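Local coordinates for mitochondrial ubiquitin ligase activator of NFKB 1 (Homo sapiens, PDB 6M2D), which acts as a RING-type E3 ligase of the mitochondrial outer membrane that passes ubiquitin from an E2 enzyme to substrates such as AKT1, at residues Ala6-Leu11 against Cys41-Gln46; Cys17-Leu20 against Cys26-Thr29. One frame throughout, in Å; residues are numbered along the deposited sequence.

Both contacts lie within the RING finger, and interaction 2 falls inside the chain loop that interaction 1 closes. Interaction 1 is a surface contact: the tips of the two zinc loops, 6-11 and 41-46, meet through aliphatic side chains without a hydrogen bond, burying 129 Å². Interaction 2 sits near the centre of the chain; it buries 249 Å² between strand 17-20 and the segment 26-29, and mixes sulfur-aromatic packing with one weak backbone bond and a bridging water. They are joined directly, since V8 N lies 2.9 Å from C26 O, a probable hydrogen bond, and I43 packs on C26. C7 and C10 share a zinc ion with C28, whereas C41 and C44 hold the other.

Interaction 1. Residues Ala6-Leu11 against Cys41-Gln46; sequences ACVVCL and CPICRQ. With ZN (zinc ion), chain G; ZN (zinc ion), chain H; SO4 (sulfate ion), chain J.
The two zinc loops of a RING finger meet here through V8 and V9 on one side and P42 and I43 on the other. Three aliphatic contacts make up the interface. V9 CG2 lies 3.7 Å from P42 CG, the two side chains crossing at about a right angle. V8 CG2 comes to 3.8 Å from P42 CB, and V8 CG1 makes a looser approach to I43 CD1. V9 CG2 is placed anti to the carbonyl carbon (CG1 chi1 -176°), which turns this methyl toward the proline ring. P42 also rests on C26, so the surface patch continues into the interior.

Each loop is shaped by its own metal. C7 SG and C10 SG bind one zinc ion, completed by C28 and C31; C41 SG and C44 SG bind the other, completed by C22 and H24. The loops repeat each other closely: the first cysteine has its sulfur anti to the backbone N (171° in C7, 172° in C41), and that sulfur receives backbone N-H groups. V9 N reaches C7 SG at 3.4 Å, while the matching bond from I43 N to C41 SG is weak. Each turn is closed by a backbone bond, L11 N to C7 O at 2.9 Å and R45 N to C41 O at 2.8 Å.

R45 NH2 donates to O2 of a sulfate ion, probably from the crystallisation liquor, at 3.0 Å; the ion lies at the edge of the guanidinium, in its plane, and K40 also bonds to it. R45 directly follows the last zinc ligand, where many RING ligases carry the linchpin arginine of the E2-ubiquitin complex. Paired zinc loops with exposed aliphatic tips are typical of the E2-docking surface of RING domains, consistent with a similar role here.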
loop_
_atom_site.group_PDB
_atom_site.type_symbol
_atom_site.label_atom_id
_atom_site.label_comp_id
_atom_site.label_asym_id
_atom_site.label_seq_id
_atom_site.Cartn_x
_atom_site.Cartn_y
_atom_site.Cartn_z
ATOM N N ALA A 6 4.389 6.134 -7.751
ATOM C CA ALA A 6 2.953 5.985 -7.967
ATOM C C ALA A 6 2.432 4.713 -7.302
ATOM O O ALA A 6 3.093 3.677 -7.329
ATOM C CB ALA A 6 2.628 5.962 -9.462
ATOM N N CYS A 7 1.244 4.807 -6.701
ATOM C CA CYS A 7 0.559 3.640 -6.155
ATOM C C CYS A 7 0.491 2.525 -7.199
ATOM O O CYS A 7 0.069 2.750 -8.336
ATOM C CB CYS A 7 -0.852 4.027 -5.711
ATOM S SG CYS A 7 -1.901 2.625 -5.263
ATOM N N VAL A 8 0.933 1.323 -6.812
ATOM C CA VAL A 8 1.033 0.218 -7.769
ATOM C C VAL A 8 -0.318 -0.355 -8.160
ATOM O O VAL A 8 -0.384 -1.188 -9.071
ATOM C CB VAL A 8 1.904 -0.944 -7.244
ATOM C CG1 VAL A 8 3.249 -0.437 -6.762
ATOM C CG2 VAL A 8 1.161 -1.717 -6.160
ATOM N N VAL A 9 -1.391 0.070 -7.501
ATOM C CA VAL A 9 -2.732 -0.448 -7.750
ATOM C C VAL A 9 -3.517 0.450 -8.700
ATOM O O VAL A 9 -4.048 -0.017 -9.709
ATOM C CB VAL A 9 -3.476 -0.637 -6.410
ATOM C CG1 VAL A 9 -4.849 -1.269 -6.637
ATOM C CG2 VAL A 9 -2.621 -1.474 -5.449
ATOM N N CYS A 10 -3.622 1.741 -8.388
ATOM C CA CYS A 10 -4.359 2.659 -9.255
ATOM C C CYS A 10 -3.464 3.374 -10.256
ATOM O O CYS A 10 -3.952 3.796 -11.312
ATOM C CB CYS A 10 -5.117 3.703 -8.425
ATOM S SG CYS A 10 -4.090 4.871 -7.466
ATOM N N LEU A 11 -2.173 3.524 -9.951
ATOM C CA LEU A 11 -1.250 4.333 -10.745
ATOM C C LEU A 11 -1.689 5.795 -10.850
ATOM O O LEU A 11 -1.288 6.499 -11.783
ATOM C CB LEU A 11 -1.061 3.759 -12.152
ATOM C CG LEU A 11 -0.101 2.590 -12.322
ATOM C CD1 LEU A 11 -0.155 2.138 -13.768
ATOM C CD2 LEU A 11 1.323 2.953 -11.915
ATOM N N CYS A 41 -0.961 -7.771 0.521
ATOM C CA CYS A 41 -0.061 -6.785 -0.059
ATOM C C CYS A 41 0.048 -6.991 -1.564
ATOM O O CYS A 41 0.310 -8.117 -2.017
ATOM C CB CYS A 41 1.322 -6.885 0.584
ATOM S SG CYS A 41 2.582 -5.868 -0.221
ATOM N N PRO A 42 -0.146 -5.947 -2.378
ATOM C CA PRO A 42 0.000 -6.116 -3.833
ATOM C C PRO A 42 1.377 -6.610 -4.257
ATOM O O PRO A 42 1.495 -7.247 -5.310
ATOM C CB PRO A 42 -0.290 -4.711 -4.380
ATOM C CG PRO A 42 -1.172 -4.076 -3.324
ATOM C CD PRO A 42 -0.675 -4.621 -2.011
ATOM N N ILE A 43 2.418 -6.360 -3.459
ATOM C CA ILE A 43 3.778 -6.723 -3.861
ATOM C C ILE A 43 4.075 -8.174 -3.527
ATOM O O ILE A 43 4.520 -8.947 -4.383
ATOM C CB ILE A 43 4.814 -5.803 -3.194
ATOM C CG1 ILE A 43 4.580 -4.347 -3.589
ATOM C CG2 ILE A 43 6.224 -6.268 -3.561
ATOM C CD1 ILE A 43 4.626 -4.126 -5.060
ATOM N N CYS A 44 3.874 -8.558 -2.273
ATOM C CA CYS A 44 4.338 -9.849 -1.799
ATOM C C CYS A 44 3.211 -10.811 -1.471
ATOM O O CYS A 44 3.490 -11.989 -1.217
ATOM C CB CYS A 44 5.246 -9.657 -0.571
ATOM S SG CYS A 44 4.365 -9.202 0.912
ATOM N N ARG A 45 1.962 -10.346 -1.493
ATOM C CA ARG A 45 0.735 -11.108 -1.245
ATOM C C ARG A 45 0.579 -11.557 0.201
ATOM O O ARG A 45 -0.310 -12.366 0.497
ATOM C CB ARG A 45 0.602 -12.332 -2.165
ATOM C CG ARG A 45 0.742 -12.043 -3.645
ATOM C CD ARG A 45 -0.369 -11.151 -4.184
ATOM N NE ARG A 45 -1.693 -11.762 -4.095
ATOM C CZ ARG A 45 -2.829 -11.068 -4.098
ATOM N NH1 ARG A 45 -2.802 -9.744 -4.198
ATOM N NH2 ARG A 45 -3.991 -11.695 -3.997
ATOM N N GLN A 46 1.400 -11.057 1.117
ATOM C CA GLN A 46 1.181 -11.335 2.529
ATOM C C GLN A 46 -0.043 -10.591 3.034
ATOM O O GLN A 46 -0.379 -9.503 2.559
ATOM C CB GLN A 46 2.386 -10.908 3.360
ATOM C CG GLN A 46 3.324 -12.022 3.729
ATOM C CD GLN A 46 4.505 -11.499 4.506
ATOM O OE1 GLN A 46 5.537 -11.150 3.926
ATOM N NE2 GLN A 46 4.355 -11.414 5.826
HETATM ZN ZN ZN G . -4.000 3.737 -5.363
HETATM ZN ZN ZN H . 4.327 -6.770 0.988
HETATM S S SO4 J . -4.788 -15.309 -3.516
HETATM O O1 SO4 J . -3.924 -14.963 -4.649
HETATM O O2 SO4 J . -4.802 -14.218 -2.541
HETATM O O3 SO4 J . -6.157 -15.527 -3.990
HETATM O O4 SO4 J . -4.272 -16.530 -2.891
#

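Interaction 2. Residues Cys17-Leu20 against Cys26-Thr29; sequences CVFL and CSCT. With ZN (zinc ion), chain G.
This is a buried contact at the heart of the RING cross-brace, where C17 and F19 of strand 17-20 pack against the 26-29 segment that runs from one zinc site into helix 29-34. C28 stands at the N-cap of that helix, and its SG is a zinc ligand.

F19 supplies the aromatic part. Its CG is anti to the carbonyl carbon (chi1 -71°), which carries the ring across to the opposing segment: F19 CZ lies 3.6 Å from S27 CB, and F19 CE2 lies 3.8 Å from C26 SG. The sulfur approaches the ring obliquely, 59° off its normal, in a cysteine sulfur-aromatic contact. P42 and V51 also touch the ring; an alanine here would probably open a gap beside C26 and S27 and deprive P42 of its support.

C17 packs by its sulfur, with C17 SG 3.7 Å from T29 CA, while the T29 hydroxyl bonds to S16. Backbone pairing is slight, since C17 N to S27 O is a weak bond at 3.2 Å. S27 OG donates within its own segment to C28 O at 2.6 Å, on a lone pair in the carbonyl plane. A water bridges the backbones, donating to C17 O at 2.7 Å and accepting from C26 N. The oxygen of this water sits over the centre of the F19 ring, at a height of 3.4 Å above the ring plane.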
loop_
_atom_site.group_PDB
_atom_site.type_symbol
_atom_site.label_atom_id
_atom_site.label_comp_id
_atom_site.label_asym_id
_atom_site.label_seq_id
_atom_site.Cartn_x
_atom_site.Cartn_y
_atom_site.Cartn_z
ATOM N N CYS A 17 1.288 4.620 2.131
ATOM C CA CYS A 17 1.061 3.658 3.198
ATOM C C CYS A 17 2.267 2.744 3.350
ATOM O O CYS A 17 2.936 2.396 2.371
ATOM C CB CYS A 17 -0.172 2.787 2.901
ATOM S SG CYS A 17 -1.722 3.675 2.721
ATOM N N VAL A 18 2.540 2.349 4.590
ATOM C CA VAL A 18 3.432 1.235 4.893
ATOM C C VAL A 18 2.572 0.073 5.366
ATOM O O VAL A 18 1.758 0.229 6.283
ATOM C CB VAL A 18 4.478 1.597 5.964
ATOM C CG1 VAL A 18 5.466 0.437 6.139
ATOM C CG2 VAL A 18 5.203 2.887 5.602
ATOM N N PHE A 19 2.756 -1.091 4.749
ATOM C CA PHE A 19 2.020 -2.286 5.127
ATOM C C PHE A 19 2.854 -3.090 6.121
ATOM O O PHE A 19 4.044 -3.321 5.896
ATOM C CB PHE A 19 1.685 -3.134 3.894
ATOM C CG PHE A 19 0.627 -2.532 3.000
ATOM C CD1 PHE A 19 -0.272 -1.603 3.490
ATOM C CD2 PHE A 19 0.536 -2.903 1.671
ATOM C CE1 PHE A 19 -1.242 -1.046 2.671
ATOM C CE2 PHE A 19 -0.431 -2.351 0.845
ATOM C CZ PHE A 19 -1.323 -1.420 1.346
ATOM N N LEU A 20 2.228 -3.503 7.218
ATOM C CA LEU A 20 2.846 -4.371 8.210
ATOM C C LEU A 20 2.182 -5.741 8.143
ATOM O O LEU A 20 0.958 -5.830 8.027
ATOM C CB LEU A 20 2.699 -3.767 9.613
ATOM C CG LEU A 20 3.350 -2.398 9.798
ATOM C CD1 LEU A 20 3.415 -2.034 11.276
ATOM C CD2 LEU A 20 4.739 -2.403 9.182
ATOM N N CYS A 26 3.698 0.462 -1.160
ATOM C CA CYS A 26 3.277 0.333 -2.550
ATOM C C CYS A 26 1.931 0.960 -2.869
ATOM O O CYS A 26 1.563 0.965 -4.046
ATOM C CB CYS A 26 3.210 -1.147 -2.967
ATOM S SG CYS A 26 2.133 -2.146 -1.912
ATOM N N SER A 27 1.177 1.471 -1.898
ATOM C CA SER A 27 -0.216 1.790 -2.169
ATOM C C SER A 27 -0.603 3.141 -1.579
ATOM O O SER A 27 -0.038 3.586 -0.577
ATOM C CB SER A 27 -1.143 0.688 -1.611
ATOM O OG SER A 27 -2.489 1.129 -1.545
ATOM N N CYS A 28 -1.578 3.792 -2.217
ATOM C CA CYS A 28 -2.238 4.931 -1.606
ATOM C C CYS A 28 -3.297 4.438 -0.628
ATOM O O CYS A 28 -3.601 3.244 -0.558
ATOM C CB CYS A 28 -2.877 5.825 -2.663
ATOM S SG CYS A 28 -4.339 5.104 -3.463
ATOM N N THR A 29 -3.886 5.374 0.123
ATOM C CA THR A 29 -4.821 4.969 1.170
ATOM C C THR A 29 -6.142 4.474 0.587
ATOM O O THR A 29 -6.736 3.523 1.108
ATOM C CB THR A 29 -5.072 6.119 2.147
ATOM O OG1 THR A 29 -3.829 6.747 2.482
ATOM C CG2 THR A 29 -5.707 5.583 3.422
HETATM ZN ZN ZN G . -4.000 3.737 -5.363
HETATM O O HOH W 1 1.724 0.489 0.932
#